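Local coordinates for protein transcriptional regulator ComR (Streptococcus vestibularis F0396, PDB 6HU8) that probably binds DNA as a pheromone-responsive transcriptional regulator of the RNPP family, controlling competence in streptococci, at residues I196-F207 / A235-Y245. Sequence-based numbering, arbitrary orientation.
Sequences IPTDDAYNIALF and AVIEKSQFHSY
A chi1 of -69° in both residues sets N203 CG and S240 OG beside their own backbone N, turning both groups toward the gap between the helices. N203 ND2 gives a nearly straight hydrogen bond to S240 OG (2.7 Å, 168° at the hydrogen), the hydroxyl lying in the amide plane. N203 ND2 gives its second hydrogen to P197 O at 3.0 Å, so the flat group cannot easily rotate; asparagine suits this buried place because one short side chain ties the loop before its helix to the neighbouring helix. Serine, donor and acceptor at once, passes the chain on: S240 OG donates to D200 OD1 at 3.0 Å, on the anti side of the carboxylate and tilted well out of its plane.

K239 slides past I196 in the opposite direction, its methylenes against I196 CG2, and the bend at chi4 helps turn K239 NZ to I196 O for a 2.8 Å hydrogen bond, tilted off the carbonyl plane. A long aliphatic chain with a charged end fits this exposed margin.

Deeper in, branched V236 serves helix and loop together: CG1 packs on N203 CB, CG2 on L206 CD2 and I196 CD1. The broad phenyl of F207 meets I237 and takes Y245 CD2 over one face. The side chains of I204 and F242 cross at about a right angle, slim CG1 fitting against CZ (3.4 Å), while V249 of helix 246-261 backs F207 and I237. The axes of 200-207 and 235-240 come within 10.1 Å and run antiparallel at 162°, the helical-hairpin packing characteristic of the tetratricopeptide-like domain of ComR.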
loop_
_atom_site.group_PDB
_atom_site.type_symbol
_atom_site.label_atom_id
_atom_site.label_comp_id
_atom_site.label_asym_id
_atom_site.label_seq_id
_atom_site.Cartn_x
_atom_site.Cartn_y
_atom_site.Cartn_z
ATOM N N ILE A 196 -1.944 -1.755 15.643
ATOM C CA ILE A 196 -1.867 -0.336 15.351
ATOM C C ILE A 196 -0.729 0.268 16.181
ATOM O O ILE A 196 -0.842 0.390 17.395
ATOM C CB ILE A 196 -3.206 0.380 15.646
ATOM C CG1 ILE A 196 -4.363 -0.350 14.956
ATOM C CG2 ILE A 196 -3.138 1.837 15.210
ATOM C CD1 ILE A 196 -5.732 0.280 15.203
ATOM N N PRO A 197 0.384 0.632 15.522
ATOM C CA PRO A 197 1.592 1.111 16.199
ATOM C C PRO A 197 1.643 2.624 16.359
ATOM O O PRO A 197 0.767 3.323 15.849
ATOM C CB PRO A 197 2.704 0.655 15.255
ATOM C CG PRO A 197 2.075 0.821 13.892
ATOM C CD PRO A 197 0.599 0.487 14.069
ATOM N N THR A 198 2.668 3.110 17.055
ATOM C CA THR A 198 3.000 4.534 17.083
ATOM C C THR A 198 3.919 4.830 15.900
ATOM O O THR A 198 5.152 4.735 15.994
ATOM C CB THR A 198 3.671 4.949 18.423
ATOM O OG1 THR A 198 2.672 5.004 19.450
ATOM C CG2 THR A 198 4.312 6.330 18.321
ATOM N N ASP A 199 3.293 5.161 14.776
ATOM C CA ASP A 199 3.975 5.338 13.501
ATOM C C ASP A 199 2.951 5.858 12.518
ATOM O O ASP A 199 2.156 5.085 11.954
ATOM C CB ASP A 199 4.595 4.027 13.019
ATOM C CG ASP A 199 5.278 4.146 11.658
ATOM O OD1 ASP A 199 5.407 5.261 11.117
ATOM O OD2 ASP A 199 5.711 3.102 11.139
ATOM N N ASP A 200 2.960 7.175 12.339
ATOM C CA ASP A 200 1.969 7.848 11.503
ATOM C C ASP A 200 2.040 7.395 10.040
ATOM O O ASP A 200 1.006 7.194 9.417
ATOM C CB ASP A 200 2.142 9.364 11.588
ATOM C CG ASP A 200 1.720 9.929 12.945
ATOM O OD1 ASP A 200 1.157 9.185 13.782
ATOM O OD2 ASP A 200 1.937 11.137 13.157
ATOM N N ALA A 201 3.251 7.244 9.503
ATOM C CA ALA A 201 3.412 6.785 8.126
ATOM C C ALA A 201 2.697 5.456 7.924
ATOM O O ALA A 201 1.944 5.278 6.953
ATOM C CB ALA A 201 4.879 6.653 7.773
ATOM N N TYR A 202 2.919 4.531 8.857
ATOM C CA TYR A 202 2.307 3.209 8.776
ATOM C C TYR A 202 0.794 3.323 8.921
ATOM O O TYR A 202 0.016 2.699 8.170
ATOM C CB TYR A 202 2.877 2.275 9.853
ATOM C CG TYR A 202 2.308 0.866 9.788
ATOM C CD1 TYR A 202 2.903 -0.113 8.997
ATOM C CD2 TYR A 202 1.172 0.519 10.508
ATOM C CE1 TYR A 202 2.388 -1.395 8.939
ATOM C CE2 TYR A 202 0.651 -0.756 10.449
ATOM C CZ TYR A 202 1.260 -1.708 9.663
ATOM O OH TYR A 202 0.735 -2.982 9.595
ATOM N N ASN A 203 0.369 4.128 9.888
ATOM C CA ASN A 203 -1.052 4.275 10.157
ATOM C C ASN A 203 -1.769 4.978 9.015
ATOM O O ASN A 203 -2.938 4.707 8.765
ATOM C CB ASN A 203 -1.278 5.021 11.463
ATOM C CG ASN A 203 -0.864 4.208 12.662
ATOM O OD1 ASN A 203 -0.674 2.997 12.563
ATOM N ND2 ASN A 203 -0.714 4.862 13.802
ATOM N N ILE A 204 -1.081 5.868 8.307
ATOM C CA ILE A 204 -1.716 6.504 7.155
ATOM C C ILE A 204 -1.929 5.484 6.026
ATOM O O ILE A 204 -2.987 5.466 5.398
ATOM C CB ILE A 204 -0.904 7.698 6.655
ATOM C CG1 ILE A 204 -1.027 8.836 7.675
ATOM C CG2 ILE A 204 -1.432 8.184 5.338
ATOM C CD1 ILE A 204 -0.481 10.171 7.211
ATOM N N ALA A 205 -0.936 4.631 5.775
ATOM C CA ALA A 205 -1.086 3.597 4.758
ATOM C C ALA A 205 -2.178 2.635 5.179
ATOM O O ALA A 205 -3.001 2.225 4.364
ATOM C CB ALA A 205 0.241 2.849 4.519
ATOM N N LEU A 206 -2.191 2.270 6.452
ATOM C CA LEU A 206 -3.219 1.354 6.946
ATOM C C LEU A 206 -4.608 2.001 6.885
ATOM O O LEU A 206 -5.609 1.359 6.504
ATOM C CB LEU A 206 -2.887 0.914 8.375
ATOM C CG LEU A 206 -3.919 0.044 9.094
ATOM C CD1 LEU A 206 -4.025 -1.328 8.444
ATOM C CD2 LEU A 206 -3.614 -0.066 10.591
ATOM N N PHE A 207 -4.669 3.280 7.248
ATOM C CA PHE A 207 -5.931 3.995 7.203
ATOM C C PHE A 207 -6.479 4.023 5.771
ATOM O O PHE A 207 -7.665 3.783 5.544
ATOM C CB PHE A 207 -5.771 5.420 7.738
ATOM C CG PHE A 207 -7.050 6.197 7.752
ATOM C CD1 PHE A 207 -7.920 6.088 8.819
ATOM C CD2 PHE A 207 -7.394 7.016 6.686
ATOM C CE1 PHE A 207 -9.123 6.795 8.834
ATOM C CE2 PHE A 207 -8.588 7.715 6.684
ATOM C CZ PHE A 207 -9.459 7.602 7.756
ATOM N N ALA A 235 -10.226 3.536 15.294
ATOM C CA ALA A 235 -9.097 3.162 16.163
ATOM C C ALA A 235 -7.767 3.715 15.657
ATOM O O ALA A 235 -6.929 4.159 16.454
ATOM C CB ALA A 235 -9.007 1.652 16.301
ATOM N N VAL A 236 -7.560 3.705 14.342
ATOM C CA VAL A 236 -6.327 4.283 13.790
ATOM C C VAL A 236 -6.299 5.794 13.997
ATOM O O VAL A 236 -5.279 6.352 14.420
ATOM C CB VAL A 236 -6.159 3.976 12.301
ATOM C CG1 VAL A 236 -4.961 4.723 11.737
ATOM C CG2 VAL A 236 -6.013 2.476 12.080
ATOM N N ILE A 237 -7.422 6.453 13.714
ATOM C CA ILE A 237 -7.538 7.895 13.934
ATOM C C ILE A 237 -7.234 8.242 15.395
ATOM O O ILE A 237 -6.508 9.196 15.679
ATOM C CB ILE A 237 -8.943 8.417 13.557
ATOM C CG1 ILE A 237 -9.095 8.470 12.028
ATOM C CG2 ILE A 237 -9.198 9.803 14.181
ATOM C CD1 ILE A 237 -10.526 8.669 11.551
ATOM N N GLU A 238 -7.764 7.438 16.309
ATOM C CA GLU A 238 -7.520 7.634 17.734
ATOM C C GLU A 238 -6.041 7.523 18.096
ATOM O O GLU A 238 -5.530 8.330 18.888
ATOM C CB GLU A 238 -8.320 6.624 18.555
ATOM C CG GLU A 238 -8.198 6.841 20.056
ATOM C CD GLU A 238 -8.663 8.222 20.477
ATOM O OE1 GLU A 238 -9.816 8.588 20.149
ATOM O OE2 GLU A 238 -7.878 8.946 21.125
ATOM N N LYS A 239 -5.357 6.536 17.518
ATOM C CA LYS A 239 -3.969 6.267 17.859
ATOM C C LYS A 239 -3.075 7.419 17.425
ATOM O O LYS A 239 -2.200 7.865 18.173
ATOM C CB LYS A 239 -3.497 4.960 17.221
ATOM C CG LYS A 239 -2.851 3.977 18.199
ATOM C CD LYS A 239 -1.551 4.509 18.763
ATOM C CE LYS A 239 -1.042 3.637 19.909
ATOM N NZ LYS A 239 -0.823 2.230 19.462
ATOM N N SER A 240 -3.319 7.930 16.224
ATOM C CA SER A 240 -2.448 8.948 15.662
ATOM C C SER A 240 -3.042 10.336 15.673
ATOM O O SER A 240 -2.432 11.270 15.142
ATOM C CB SER A 240 -2.065 8.576 14.235
ATOM O OG SER A 240 -1.217 7.449 14.235
ATOM N N GLN A 241 -4.222 10.474 16.275
ATOM C CA GLN A 241 -4.908 11.759 16.373
ATOM C C GLN A 241 -5.159 12.407 15.007
ATOM O O GLN A 241 -4.989 13.614 14.854
ATOM C CB GLN A 241 -4.114 12.718 17.279
ATOM C CG GLN A 241 -4.217 12.373 18.762
ATOM C CD GLN A 241 -5.662 12.288 19.235
ATOM O OE1 GLN A 241 -6.363 13.298 19.320
ATOM N NE2 GLN A 241 -6.120 11.073 19.527
ATOM N N PHE A 242 -5.570 11.608 14.020
ATOM C CA PHE A 242 -5.895 12.140 12.696
ATOM C C PHE A 242 -7.283 12.794 12.652
ATOM O O PHE A 242 -8.216 12.207 12.093
ATOM C CB PHE A 242 -5.871 11.033 11.638
ATOM C CG PHE A 242 -4.530 10.416 11.406
ATOM C CD1 PHE A 242 -3.376 11.185 11.413
ATOM C CD2 PHE A 242 -4.426 9.055 11.144
ATOM C CE1 PHE A 242 -2.144 10.602 11.180
ATOM C CE2 PHE A 242 -3.188 8.467 10.912
ATOM C CZ PHE A 242 -2.051 9.244 10.930
ATOM N N HIS A 243 -7.432 13.995 13.203
ATOM C CA HIS A 243 -8.746 14.638 13.270
ATOM C C HIS A 243 -9.364 14.927 11.902
ATOM O O HIS A 243 -10.590 14.848 11.724
ATOM C CB HIS A 243 -8.642 15.940 14.071
ATOM C CG HIS A 243 -8.030 15.751 15.421
ATOM N ND1 HIS A 243 -6.957 16.492 15.863
ATOM C CD2 HIS A 243 -8.311 14.863 16.402
ATOM C CE1 HIS A 243 -6.616 16.084 17.073
ATOM N NE2 HIS A 243 -7.420 15.096 17.423
ATOM N N SER A 244 -8.527 15.285 10.940
ATOM C CA SER A 244 -9.020 15.582 9.602
ATOM C C SER A 244 -9.615 14.362 8.878
ATOM O O SER A 244 -10.286 14.532 7.869
ATOM C CB SER A 244 -7.903 16.168 8.745
ATOM O OG SER A 244 -7.340 17.303 9.377
ATOM N N TYR A 245 -9.355 13.152 9.372
ATOM C CA TYR A 245 -9.793 11.941 8.658
ATOM C C TYR A 245 -11.151 11.438 9.115
ATOM O O TYR A 245 -11.721 10.546 8.484
ATOM C CB TYR A 245 -8.792 10.793 8.814
ATOM C CG TYR A 245 -7.432 11.038 8.193
ATOM C CD1 TYR A 245 -7.116 12.266 7.613
ATOM C CD2 TYR A 245 -6.459 10.043 8.197
ATOM C CE1 TYR A 245 -5.858 12.502 7.063
ATOM C CE2 TYR A 245 -5.203 10.269 7.652
ATOM C CZ TYR A 245 -4.907 11.506 7.086
ATOM O OH TYR A 245 -3.661 11.750 6.532
#